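Local atomic coordinates of protein ACDH-11, isoform b (Caenorhabditis elegans, PDB entry 4Y9J), a protein that belongs to the acyl-CoA dehydrogenase family of flavoproteins and carries bound flavin-adenine dinucleotide in a four-chain assembly. Residues M48-D53 and R125-A130; S55-R60 and V129-L134; E80-D83 and K87-D90; K275-L278 and Q282-T285. One frame throughout, in Å; residues are numbered along the deposited sequence.

Interaction 1. Residues M48-D53 and R125-A130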
loop_
_atom_site.group_PDB
_atom_site.type_symbol
_atom_site.label_atom_id
_atom_site.label_comp_id
_atom_site.label_asym_id
_atom_site.label_seq_id
_atom_site.Cartn_x
_atom_site.Cartn_y
_atom_site.Cartn_z
ATOM N N MET B 48 -5.789 -14.637 -47.111
ATOM C CA MET B 48 -6.096 -13.198 -47.177
ATOM C C MET B 48 -7.000 -12.774 -46.064
ATOM O O MET B 48 -6.751 -11.770 -45.425
ATOM C CB MET B 48 -6.748 -12.770 -48.515
ATOM C CG MET B 48 -5.859 -12.797 -49.746
ATOM S SD MET B 48 -4.335 -11.826 -49.625
ATOM C CE MET B 48 -3.673 -12.060 -51.288
ATOM N N ARG B 49 -8.026 -13.559 -45.820
ATOM C CA ARG B 49 -8.968 -13.224 -44.783
ATOM C C ARG B 49 -8.280 -13.229 -43.434
ATOM O O ARG B 49 -8.468 -12.332 -42.601
ATOM C CB ARG B 49 -10.132 -14.230 -44.799
ATOM C CG ARG B 49 -11.168 -14.015 -43.690
ATOM C CD ARG B 49 -12.276 -15.038 -43.824
ATOM N NE ARG B 49 -11.792 -16.401 -43.640
ATOM C CZ ARG B 49 -11.521 -16.950 -42.455
ATOM N NH1 ARG B 49 -11.654 -16.257 -41.329
ATOM N NH2 ARG B 49 -11.067 -18.189 -42.391
ATOM N N VAL B 50 -7.452 -14.239 -43.212
ATOM C CA VAL B 50 -6.838 -14.429 -41.933
ATOM C C VAL B 50 -5.805 -13.376 -41.674
ATOM O O VAL B 50 -5.767 -12.798 -40.560
ATOM C CB VAL B 50 -6.289 -15.848 -41.797
ATOM C CG1 VAL B 50 -5.484 -16.014 -40.548
ATOM C CG2 VAL B 50 -7.452 -16.828 -41.817
ATOM N N ALA B 51 -5.002 -13.052 -42.675
ATOM C CA ALA B 51 -3.977 -12.048 -42.489
ATOM C C ALA B 51 -4.583 -10.681 -42.301
ATOM O O ALA B 51 -4.041 -9.892 -41.539
ATOM C CB ALA B 51 -3.011 -11.995 -43.664
ATOM N N ALA B 52 -5.676 -10.366 -42.984
ATOM C CA ALA B 52 -6.284 -9.044 -42.740
ATOM C C ALA B 52 -6.813 -8.955 -41.312
ATOM O O ALA B 52 -6.591 -7.950 -40.652
ATOM C CB ALA B 52 -7.353 -8.704 -43.734
ATOM N N ASP B 53 -7.421 -10.016 -40.800
ATOM C CA ASP B 53 -7.875 -9.978 -39.413
ATOM C C ASP B 53 -6.723 -9.758 -38.416
ATOM O O ASP B 53 -6.796 -8.942 -37.497
ATOM C CB ASP B 53 -8.625 -11.232 -39.036
ATOM C CG ASP B 53 -9.186 -11.161 -37.627
ATOM O OD1 ASP B 53 -10.058 -10.297 -37.317
ATOM O OD2 ASP B 53 -8.797 -11.986 -36.854
ATOM N N ARG B 125 -7.973 -23.260 -36.510
ATOM C CA ARG B 125 -7.082 -23.400 -35.387
ATOM C C ARG B 125 -5.789 -22.659 -35.681
ATOM O O ARG B 125 -5.192 -22.086 -34.780
ATOM C CB ARG B 125 -6.821 -24.867 -34.996
ATOM C CG ARG B 125 -7.982 -25.569 -34.289
ATOM C CD ARG B 125 -8.299 -24.945 -32.921
ATOM N NE ARG B 125 -9.093 -25.819 -32.073
ATOM C CZ ARG B 125 -9.521 -25.531 -30.850
ATOM N NH1 ARG B 125 -9.303 -24.323 -30.301
ATOM N NH2 ARG B 125 -10.199 -26.454 -30.188
ATOM N N ILE B 126 -5.413 -22.625 -36.952
ATOM C CA ILE B 126 -4.226 -21.862 -37.330
ATOM C C ILE B 126 -4.497 -20.369 -37.092
ATOM O O ILE B 126 -3.686 -19.677 -36.497
ATOM C CB ILE B 126 -3.763 -22.187 -38.787
ATOM C CG1 ILE B 126 -3.193 -23.614 -38.805
ATOM C CG2 ILE B 126 -2.685 -21.217 -39.226
ATOM C CD1 ILE B 126 -3.042 -24.229 -40.182
ATOM N N HIS B 127 -5.654 -19.898 -37.541
ATOM C CA HIS B 127 -6.032 -18.524 -37.369
ATOM C C HIS B 127 -6.033 -18.210 -35.840
ATOM O O HIS B 127 -5.391 -17.283 -35.405
ATOM C CB HIS B 127 -7.407 -18.316 -38.004
ATOM C CG HIS B 127 -7.945 -16.929 -37.917
ATOM N ND1 HIS B 127 -9.128 -16.573 -38.516
ATOM C CD2 HIS B 127 -7.447 -15.801 -37.365
ATOM C CE1 HIS B 127 -9.362 -15.290 -38.311
ATOM N NE2 HIS B 127 -8.358 -14.806 -37.593
ATOM N N GLN B 128 -6.689 -19.059 -35.074
ATOM C CA GLN B 128 -6.863 -18.882 -33.652
ATOM C C GLN B 128 -5.579 -18.862 -32.933
ATOM O O GLN B 128 -5.329 -17.953 -32.087
ATOM C CB GLN B 128 -7.774 -19.960 -33.073
ATOM C CG GLN B 128 -8.121 -19.728 -31.610
ATOM C CD GLN B 128 -8.513 -20.963 -30.848
ATOM O OE1 GLN B 128 -8.263 -22.099 -31.267
ATOM N NE2 GLN B 128 -9.095 -20.740 -29.676
ATOM N N VAL B 129 -4.712 -19.830 -33.213
ATOM C CA VAL B 129 -3.404 -19.850 -32.596
ATOM C C VAL B 129 -2.540 -18.605 -32.896
ATOM O O VAL B 129 -1.919 -18.058 -32.008
ATOM C CB VAL B 129 -2.660 -21.204 -32.865
ATOM C CG1 VAL B 129 -1.221 -21.130 -32.444
ATOM C CG2 VAL B 129 -3.325 -22.304 -32.062
ATOM N N ALA B 130 -2.567 -18.123 -34.134
ATOM C CA ALA B 130 -1.848 -16.879 -34.508
ATOM C C ALA B 130 -2.400 -15.656 -33.739
ATOM O O ALA B 130 -1.658 -14.790 -33.260
ATOM C CB ALA B 130 -2.008 -16.656 -36.039
HETATM O O HOH W 1 -10.939 -18.280 -39.519
#
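His127 reaches across from helix 121-135 and lays its imidazole against Val50 and Asp53 of helix 44-74. With CG anti to the backbone N (chi1 -180°), the ring stands straight out into the gap between two helices that run almost parallel, their short axes 10.6 Å apart at an angle of 15°. The tight part combines an apolar contact and a hydrogen bond: Val50 CG1 sits over one face of the imidazole, offset toward the rim and 4.0 Å from the ring centroid, a CH-pi contact. Its other methyl, CG2, comes within 3.7 Å of His127 ND1. At the ring edge, His127 NE2 donates to Asp53 OD2 at 2.9 Å, a His-carboxylate hydrogen bond in which the oxygen lies almost in the imidazole plane. Ring and carboxylate planes stand 75° apart, and OD2 is met on its anti side but well out of the carboxylate plane. Lys131, one turn further along, also forms a salt bridge to OD2.

On the side of Arg49 the packing gives way to water. A water lies 2.7 Å from His127 ND1 and accepts from Arg49 NH1 at 2.8 Å, bridging two side chains that do not bond directly; the guanidinium is also held by a salt bridge to Glu46. With both ring nitrogens engaged, NE2 by Asp53 and ND1 by the water, the turn of the ring is set.

Around the pair, His127 also packs on Leu54 of helix 44-74 and on Ile113 in a loop. Val129 faces helix 352-383, so helix 121-135 lies wedged between that helix and helix 44-74.

Interaction 2. Residues S55-R60 and V129-L134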
loop_
_atom_site.group_PDB
_atom_site.type_symbol
_atom_site.label_atom_id
_atom_site.label_comp_id
_atom_site.label_asym_id
_atom_site.label_seq_id
_atom_site.Cartn_x
_atom_site.Cartn_y
_atom_site.Cartn_z
ATOM N N SER B 55 -3.624 -8.602 -38.984
ATOM C CA SER B 55 -2.978 -7.338 -39.149
ATOM C C SER B 55 -3.757 -6.193 -38.451
ATOM O O SER B 55 -3.144 -5.350 -37.763
ATOM C CB SER B 55 -2.778 -7.022 -40.622
ATOM O OG SER B 55 -1.943 -5.885 -40.709
ATOM N N LYS B 56 -5.081 -6.205 -38.590
ATOM C CA LYS B 56 -5.963 -5.242 -37.937
ATOM C C LYS B 56 -5.860 -5.419 -36.438
ATOM O O LYS B 56 -5.656 -4.431 -35.711
ATOM C CB LYS B 56 -7.403 -5.369 -38.453
ATOM C CG LYS B 56 -8.431 -4.501 -37.700
ATOM C CD LYS B 56 -9.785 -4.496 -38.408
ATOM C CE LYS B 56 -10.832 -3.845 -37.523
ATOM N NZ LYS B 56 -12.163 -4.441 -37.780
ATOM N N PHE B 57 -5.890 -6.666 -35.969
ATOM C CA PHE B 57 -5.727 -6.917 -34.546
ATOM C C PHE B 57 -4.407 -6.435 -34.005
ATOM O O PHE B 57 -4.323 -5.957 -32.861
ATOM C CB PHE B 57 -5.956 -8.405 -34.261
ATOM C CG PHE B 57 -6.033 -8.768 -32.817
ATOM C CD1 PHE B 57 -6.946 -8.141 -31.946
ATOM C CD2 PHE B 57 -5.224 -9.745 -32.314
ATOM C CE1 PHE B 57 -7.011 -8.501 -30.635
ATOM C CE2 PHE B 57 -5.260 -10.117 -30.986
ATOM C CZ PHE B 57 -6.148 -9.468 -30.129
ATOM N N GLY B 58 -3.342 -6.583 -34.770
ATOM C CA GLY B 58 -2.058 -6.041 -34.410
ATOM C C GLY B 58 -2.043 -4.556 -34.137
ATOM O O GLY B 58 -1.314 -4.130 -33.241
ATOM N N ASP B 59 -2.818 -3.773 -34.880
ATOM C CA ASP B 59 -2.934 -2.355 -34.597
ATOM C C ASP B 59 -3.770 -2.103 -33.349
ATOM O O ASP B 59 -3.552 -1.116 -32.608
ATOM C CB ASP B 59 -3.542 -1.583 -35.722
ATOM C CG ASP B 59 -2.655 -1.506 -36.959
ATOM O OD1 ASP B 59 -1.395 -1.588 -36.898
ATOM O OD2 ASP B 59 -3.247 -1.304 -38.036
ATOM N N ARG B 60 -4.706 -2.996 -33.094
ATOM C CA ARG B 60 -5.448 -2.914 -31.847
ATOM C C ARG B 60 -4.572 -3.223 -30.651
ATOM O O ARG B 60 -4.771 -2.662 -29.556
ATOM C CB ARG B 60 -6.635 -3.820 -31.868
ATOM C CG ARG B 60 -7.626 -3.487 -30.773
ATOM C CD ARG B 60 -8.874 -4.365 -30.727
ATOM N NE ARG B 60 -9.868 -3.727 -29.853
ATOM C CZ ARG B 60 -11.155 -4.015 -29.772
ATOM N NH1 ARG B 60 -11.719 -5.021 -30.413
ATOM N NH2 ARG B 60 -11.888 -3.304 -28.967
ATOM N N VAL B 129 -4.712 -19.830 -33.213
ATOM C CA VAL B 129 -3.404 -19.850 -32.596
ATOM C C VAL B 129 -2.540 -18.605 -32.896
ATOM O O VAL B 129 -1.919 -18.058 -32.008
ATOM C CB VAL B 129 -2.660 -21.204 -32.865
ATOM C CG1 VAL B 129 -1.221 -21.130 -32.444
ATOM C CG2 VAL B 129 -3.325 -22.304 -32.062
ATOM N N ALA B 130 -2.567 -18.123 -34.134
ATOM C CA ALA B 130 -1.848 -16.879 -34.508
ATOM C C ALA B 130 -2.400 -15.656 -33.739
ATOM O O ALA B 130 -1.658 -14.790 -33.260
ATOM C CB ALA B 130 -2.008 -16.656 -36.039
ATOM N N LYS B 131 -3.721 -15.626 -33.578
ATOM C CA LYS B 131 -4.352 -14.512 -32.896
ATOM C C LYS B 131 -3.994 -14.523 -31.406
ATOM O O LYS B 131 -3.675 -13.482 -30.843
ATOM C CB LYS B 131 -5.867 -14.479 -33.124
ATOM C CG LYS B 131 -6.446 -13.098 -32.952
ATOM C CD LYS B 131 -7.904 -13.028 -33.398
ATOM C CE LYS B 131 -8.274 -11.564 -33.564
ATOM N NZ LYS B 131 -9.606 -11.362 -34.188
ATOM N N LEU B 132 -4.026 -15.695 -30.792
ATOM C CA LEU B 132 -3.589 -15.893 -29.433
ATOM C C LEU B 132 -2.133 -15.521 -29.236
ATOM O O LEU B 132 -1.751 -14.961 -28.162
ATOM C CB LEU B 132 -3.801 -17.347 -28.989
ATOM C CG LEU B 132 -5.252 -17.765 -28.829
ATOM C CD1 LEU B 132 -5.340 -19.289 -28.858
ATOM C CD2 LEU B 132 -5.778 -17.245 -27.500
ATOM N N PHE B 133 -1.326 -15.843 -30.232
ATOM C CA PHE B 133 0.077 -15.488 -30.201
ATOM C C PHE B 133 0.319 -13.951 -30.211
ATOM O O PHE B 133 1.232 -13.451 -29.539
ATOM C CB PHE B 133 0.818 -16.204 -31.309
ATOM C CG PHE B 133 2.280 -15.787 -31.488
ATOM C CD1 PHE B 133 3.296 -16.202 -30.610
ATOM C CD2 PHE B 133 2.622 -14.929 -32.547
ATOM C CE1 PHE B 133 4.619 -15.816 -30.849
ATOM C CE2 PHE B 133 3.933 -14.569 -32.789
ATOM C CZ PHE B 133 4.930 -15.012 -31.964
ATOM N N LEU B 134 -0.468 -13.210 -30.987
ATOM C CA LEU B 134 -0.413 -11.758 -30.955
ATOM C C LEU B 134 -0.940 -11.200 -29.608
ATOM O O LEU B 134 -0.353 -10.261 -29.037
ATOM C CB LEU B 134 -1.189 -11.165 -32.101
ATOM C CG LEU B 134 -0.747 -11.611 -33.490
ATOM C CD1 LEU B 134 -1.677 -10.921 -34.480
ATOM C CD2 LEU B 134 0.703 -11.248 -33.745
#
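The Phe57 ring takes the aliphatic chain of Lys131 over one face, with CE 3.9 Å from the centroid and 21° off the ring normal, a CH-pi contact. Nearer the rim, Lys131 CG lies 3.6 Å from Phe57 CD2. Leu134 approaches the ring obliquely, its CB 4.3 Å from the same CD2. The lysine, extended beyond CG, crosses the phenylalanine at about a right angle and carries its amine on over the ring: NZ is 5.0 Å from the Phe57 centroid, a fairly long cation-pi contact. The main electrostatic partners of NZ are acidic: besides Asp53, it forms a salt bridge to Glu108.

Phe57 presents itself because its CG is anti to the backbone N (chi1 -171°), which swings the ring off helix 44-74 toward helix 121-135. No hydrogen bond joins the two segments, and the three touching residues are all buried. Leu54, one turn before Phe57, adds to the apolar packing against Lys131 and Leu134. This is helix-to-helix packing in the helical N-terminal part of an acyl-CoA dehydrogenase fold, with a buried lysine whose methylenes serve as apolar surface while its charge is paired with carboxylates.

Interaction 3. Residues E80-D83 and K87-D90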
loop_
_atom_site.group_PDB
_atom_site.type_symbol
_atom_site.label_atom_id
_atom_site.label_comp_id
_atom_site.label_asym_id
_atom_site.label_seq_id
_atom_site.Cartn_x
_atom_site.Cartn_y
_atom_site.Cartn_z
ATOM N N GLU B 80 -11.954 -8.985 -0.450
ATOM C CA GLU B 80 -12.498 -8.622 0.860
ATOM C C GLU B 80 -13.442 -9.639 1.328
ATOM O O GLU B 80 -14.482 -9.861 0.710
ATOM C CB GLU B 80 -13.229 -7.297 0.797
ATOM C CG GLU B 80 -12.295 -6.159 0.456
ATOM C CD GLU B 80 -12.953 -4.792 0.254
ATOM O OE1 GLU B 80 -14.193 -4.646 0.341
ATOM O OE2 GLU B 80 -12.184 -3.855 -0.046
ATOM N N HIS B 81 -13.098 -10.271 2.435
ATOM C CA HIS B 81 -13.898 -11.342 2.974
ATOM C C HIS B 81 -15.256 -10.868 3.412
ATOM O O HIS B 81 -16.239 -11.546 3.121
ATOM C CB HIS B 81 -13.244 -12.034 4.188
ATOM C CG HIS B 81 -12.008 -12.843 3.867
ATOM N ND1 HIS B 81 -11.871 -13.624 2.730
ATOM C CD2 HIS B 81 -10.870 -13.036 4.586
ATOM C CE1 HIS B 81 -10.693 -14.230 2.741
ATOM N NE2 HIS B 81 -10.057 -13.875 3.844
ATOM N N GLN B 82 -15.278 -9.795 4.199
ATOM C CA GLN B 82 -16.468 -9.318 4.870
ATOM C C GLN B 82 -16.818 -7.924 4.332
ATOM O O GLN B 82 -15.945 -7.187 3.838
ATOM C CB GLN B 82 -16.222 -9.156 6.415
ATOM C CG GLN B 82 -15.191 -10.117 7.064
ATOM C CD GLN B 82 -15.593 -11.582 7.057
ATOM O OE1 GLN B 82 -14.731 -12.533 7.041
ATOM N NE2 GLN B 82 -16.868 -11.796 7.007
ATOM N N ASP B 83 -18.082 -7.580 4.441
ATOM C CA ASP B 83 -18.547 -6.227 4.257
ATOM C C ASP B 83 -18.321 -5.485 5.575
ATOM O O ASP B 83 -17.684 -6.016 6.461
ATOM C CB ASP B 83 -20.008 -6.221 3.749
ATOM C CG ASP B 83 -21.039 -6.572 4.765
ATOM O OD1 ASP B 83 -20.796 -6.638 6.022
ATOM O OD2 ASP B 83 -22.231 -6.580 4.351
ATOM N N LYS B 87 -21.044 -9.382 7.436
ATOM C CA LYS B 87 -21.526 -10.381 6.511
ATOM C C LYS B 87 -20.420 -10.836 5.654
ATOM O O LYS B 87 -19.615 -10.069 5.172
ATOM C CB LYS B 87 -22.651 -9.733 5.706
ATOM C CG LYS B 87 -23.463 -10.672 4.868
ATOM C CD LYS B 87 -24.778 -9.958 4.587
ATOM C CE LYS B 87 -25.391 -10.379 3.256
ATOM N NZ LYS B 87 -24.645 -9.856 2.079
ATOM N N ARG B 88 -20.296 -12.130 5.492
ATOM C CA ARG B 88 -19.267 -12.665 4.653
ATOM C C ARG B 88 -19.703 -12.505 3.179
ATOM O O ARG B 88 -20.796 -12.902 2.847
ATOM C CB ARG B 88 -19.151 -14.134 4.939
ATOM C CG ARG B 88 -18.176 -14.782 4.023
ATOM C CD ARG B 88 -16.830 -14.750 4.665
ATOM N NE ARG B 88 -15.851 -15.184 3.690
ATOM C CZ ARG B 88 -14.702 -15.784 3.981
ATOM N NH1 ARG B 88 -14.371 -16.109 5.247
ATOM N NH2 ARG B 88 -13.920 -16.114 3.027
ATOM N N VAL B 89 -18.888 -11.871 2.373
ATOM C CA VAL B 89 -19.247 -11.528 0.987
ATOM C C VAL B 89 -18.250 -11.993 -0.050
ATOM O O VAL B 89 -18.648 -12.202 -1.191
ATOM C CB VAL B 89 -19.508 -10.009 0.776
ATOM C CG1 VAL B 89 -20.723 -9.530 1.587
ATOM C CG2 VAL B 89 -18.287 -9.182 1.089
ATOM N N ASP B 90 -16.991 -12.240 0.313
ATOM C CA ASP B 90 -16.000 -12.728 -0.641
ATOM C C ASP B 90 -15.970 -11.802 -1.885
ATOM O O ASP B 90 -16.079 -12.225 -3.028
ATOM C CB ASP B 90 -16.331 -14.185 -1.016
ATOM C CG ASP B 90 -16.135 -15.209 0.177
ATOM O OD1 ASP B 90 -15.037 -15.584 0.340
ATOM O OD2 ASP B 90 -17.063 -15.670 0.920
#
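Segments 80-83 and 87-90 run antiparallel as a beta-hairpin, with Gln82 and Arg88 a non-hydrogen-bonded pair (CA to CA 4.4 Å) and a corner in the chain at His81. There the His81 carbonyl oxygen accepts from two successive amides, Val89 N at 2.8 Å and Asp90 N at 3.0 Å. Nearer the turn, Asp83 N donates to Lys87 O at 3.0 Å. The Asp83 side chain closes the loop as well: OD1 takes the Lys87 amide at 3.1 Å, from above the carboxylate plane, and also the amide of Trp85.

Arg88 and His81 run side by side in the same direction, guanidinium over imidazole, the planes 33° apart. The bend at chi2 (91°) turns the arginine along its own strand toward Asp90, which NE and NH2 grip side-on, one oxygen each. The Gln82 amide stands nearly upright to the guanidinium, with NE2 against Arg88 CA. The hairpin lies at the surface of the chain among its partners: Gln82 packs on Val272 of a second subunit and Lys87 on Ser18 of a third. Asp90 OD1 is shared, accepting from Met271 N of strand 269-274 and from Arg88 NH2 at 3.0 Å, nearly in the guanidinium plane.

Interaction 4. Residues K275-L278 and Q282-T285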
loop_
_atom_site.group_PDB
_atom_site.type_symbol
_atom_site.label_atom_id
_atom_site.label_comp_id
_atom_site.label_asym_id
_atom_site.label_seq_id
_atom_site.Cartn_x
_atom_site.Cartn_y
_atom_site.Cartn_z
ATOM N N LYS B 275 -3.511 -15.667 -3.873
ATOM C CA LYS B 275 -2.066 -15.911 -3.875
ATOM C C LYS B 275 -1.275 -14.621 -4.093
ATOM O O LYS B 275 -1.688 -13.668 -4.782
ATOM C CB LYS B 275 -1.672 -16.908 -4.965
ATOM C CG LYS B 275 -2.321 -18.275 -4.902
ATOM C CD LYS B 275 -1.919 -19.034 -3.626
ATOM C CE LYS B 275 -2.436 -20.428 -3.782
ATOM N NZ LYS B 275 -2.096 -21.293 -2.645
ATOM N N ASN B 276 -0.091 -14.576 -3.474
ATOM C CA ASN B 276 0.907 -13.535 -3.706
ATOM C C ASN B 276 2.031 -14.065 -4.579
ATOM O O ASN B 276 2.858 -14.850 -4.116
ATOM C CB ASN B 276 1.412 -13.079 -2.321
ATOM C CG ASN B 276 2.501 -12.023 -2.409
ATOM O OD1 ASN B 276 2.874 -11.509 -3.461
ATOM N ND2 ASN B 276 3.079 -11.752 -1.245
ATOM N N LYS B 277 2.008 -13.715 -5.875
ATOM C CA LYS B 277 2.690 -14.503 -6.912
ATOM C C LYS B 277 3.856 -13.746 -7.483
ATOM O O LYS B 277 3.822 -12.487 -7.576
ATOM C CB LYS B 277 1.733 -14.843 -8.041
ATOM C CG LYS B 277 0.510 -15.626 -7.559
ATOM C CD LYS B 277 -0.422 -16.065 -8.672
ATOM C CE LYS B 277 -1.363 -14.893 -9.007
ATOM N NZ LYS B 277 -2.159 -15.166 -10.238
ATOM N N LEU B 278 4.886 -14.474 -7.870
ATOM C CA LEU B 278 6.015 -13.861 -8.592
ATOM C C LEU B 278 5.606 -13.029 -9.792
ATOM O O LEU B 278 6.071 -11.860 -10.005
ATOM C CB LEU B 278 7.041 -14.943 -9.042
ATOM C CG LEU B 278 8.166 -14.515 -9.989
ATOM C CD1 LEU B 278 8.996 -13.353 -9.419
ATOM C CD2 LEU B 278 9.037 -15.740 -10.330
ATOM N N GLN B 282 -1.609 -9.886 -12.405
ATOM C CA GLN B 282 -2.828 -9.400 -13.002
ATOM C C GLN B 282 -4.003 -10.323 -12.734
ATOM O O GLN B 282 -5.159 -9.863 -12.635
ATOM C CB GLN B 282 -2.707 -9.231 -14.543
ATOM C CG GLN B 282 -1.413 -8.610 -15.081
ATOM C CD GLN B 282 -0.298 -9.637 -15.307
ATOM O OE1 GLN B 282 -0.236 -10.693 -14.692
ATOM N NE2 GLN B 282 0.563 -9.305 -16.183
ATOM N N LEU B 283 -3.700 -11.612 -12.688
ATOM C CA LEU B 283 -4.686 -12.696 -12.635
ATOM C C LEU B 283 -5.144 -12.993 -11.197
ATOM O O LEU B 283 -4.305 -13.233 -10.332
ATOM C CB LEU B 283 -4.007 -13.927 -13.261
ATOM C CG LEU B 283 -4.700 -15.246 -13.115
ATOM C CD1 LEU B 283 -5.875 -15.304 -14.058
ATOM C CD2 LEU B 283 -3.721 -16.339 -13.543
ATOM N N PRO B 284 -6.457 -13.066 -10.936
ATOM C CA PRO B 284 -6.774 -13.414 -9.553
ATOM C C PRO B 284 -6.687 -14.916 -9.341
ATOM O O PRO B 284 -7.402 -15.654 -10.026
ATOM C CB PRO B 284 -8.200 -12.964 -9.400
ATOM C CG PRO B 284 -8.696 -12.764 -10.780
ATOM C CD PRO B 284 -7.591 -12.517 -11.669
ATOM N N THR B 285 -5.788 -15.358 -8.522
ATOM C CA THR B 285 -5.667 -16.790 -8.219
ATOM C C THR B 285 -5.944 -16.940 -6.749
ATOM O O THR B 285 -5.272 -16.352 -5.897
ATOM C CB THR B 285 -4.266 -17.340 -8.610
ATOM O OG1 THR B 285 -3.996 -17.143 -10.011
ATOM C CG2 THR B 285 -4.094 -18.790 -8.201
HETATM O O HOH W 2 -3.961 -13.689 -6.986
#
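Lys277 NZ is gripped by three oxygens: it donates to Thr285 OG1 at 2.7 Å, to Leu283 O at 2.9 Å and, just outside the two segments, to Thr280 O. The Leu283 carbonyl is approached from above its plane, 37° out of it. A bend at chi3 (-84°) in the lysine chain turns the amine in toward the facing arm of the loop, and the side chain crosses that of Thr285 at about a right angle. The same amine rests against the Leu283 side chain, 3.8 Å from its CB. Thr285 OG1 is also hydrogen-bonded to Ser225 OG, so the hydroxyl ties the lysine to a neighbouring strand.

The two segments are the arms of the loop that links strand 269-274 to strand 285-298, adjacent antiparallel strands in the beta-sheet middle domain of the acyl-CoA dehydrogenase fold. Lys277 and Thr285 both belong to the pocket of the bound flavin-adenine dinucleotide and touch it, so the buried amine is tied down right beside the cofactor.

At the strand end of the loop, Lys275 N donates to Thr285 O at 2.8 Å, nearly straight at 166°. A water takes a second path across, accepting from Thr285 N at 2.9 Å and lying 3.2 Å from Lys275 O, to which it can donate. The Lys275 side chain packs with its CG against Thr285 CG2 at 3.8 Å before its amine leads off to a salt bridge with Glu287. Met427 of a neighbouring subunit packs on both Lys275 and Lys277.

Interactions 1 and 2 are successive levels of one seam between helices 44-74 and 121-135, their centres 8 Å apart; Asp53 OD2 of the first and Lys131 NZ of the second meet at 2.9 Å in a salt bridge. Interaction 3 is nested along the chain inside the loop that this seam closes, yet its hairpin stands well away, its centre about 39 Å from that of interaction 2. It lies closer to interaction 4, about 10 Å between nearest atoms, and strand 269-274, which Asp90 meets, leads into 275-278. Interaction 4 alone touches flavin-adenine dinucleotide; its Leu283 side chain is about 6 Å from bound UCC, against about 14 Å for Leu134 of interaction 2.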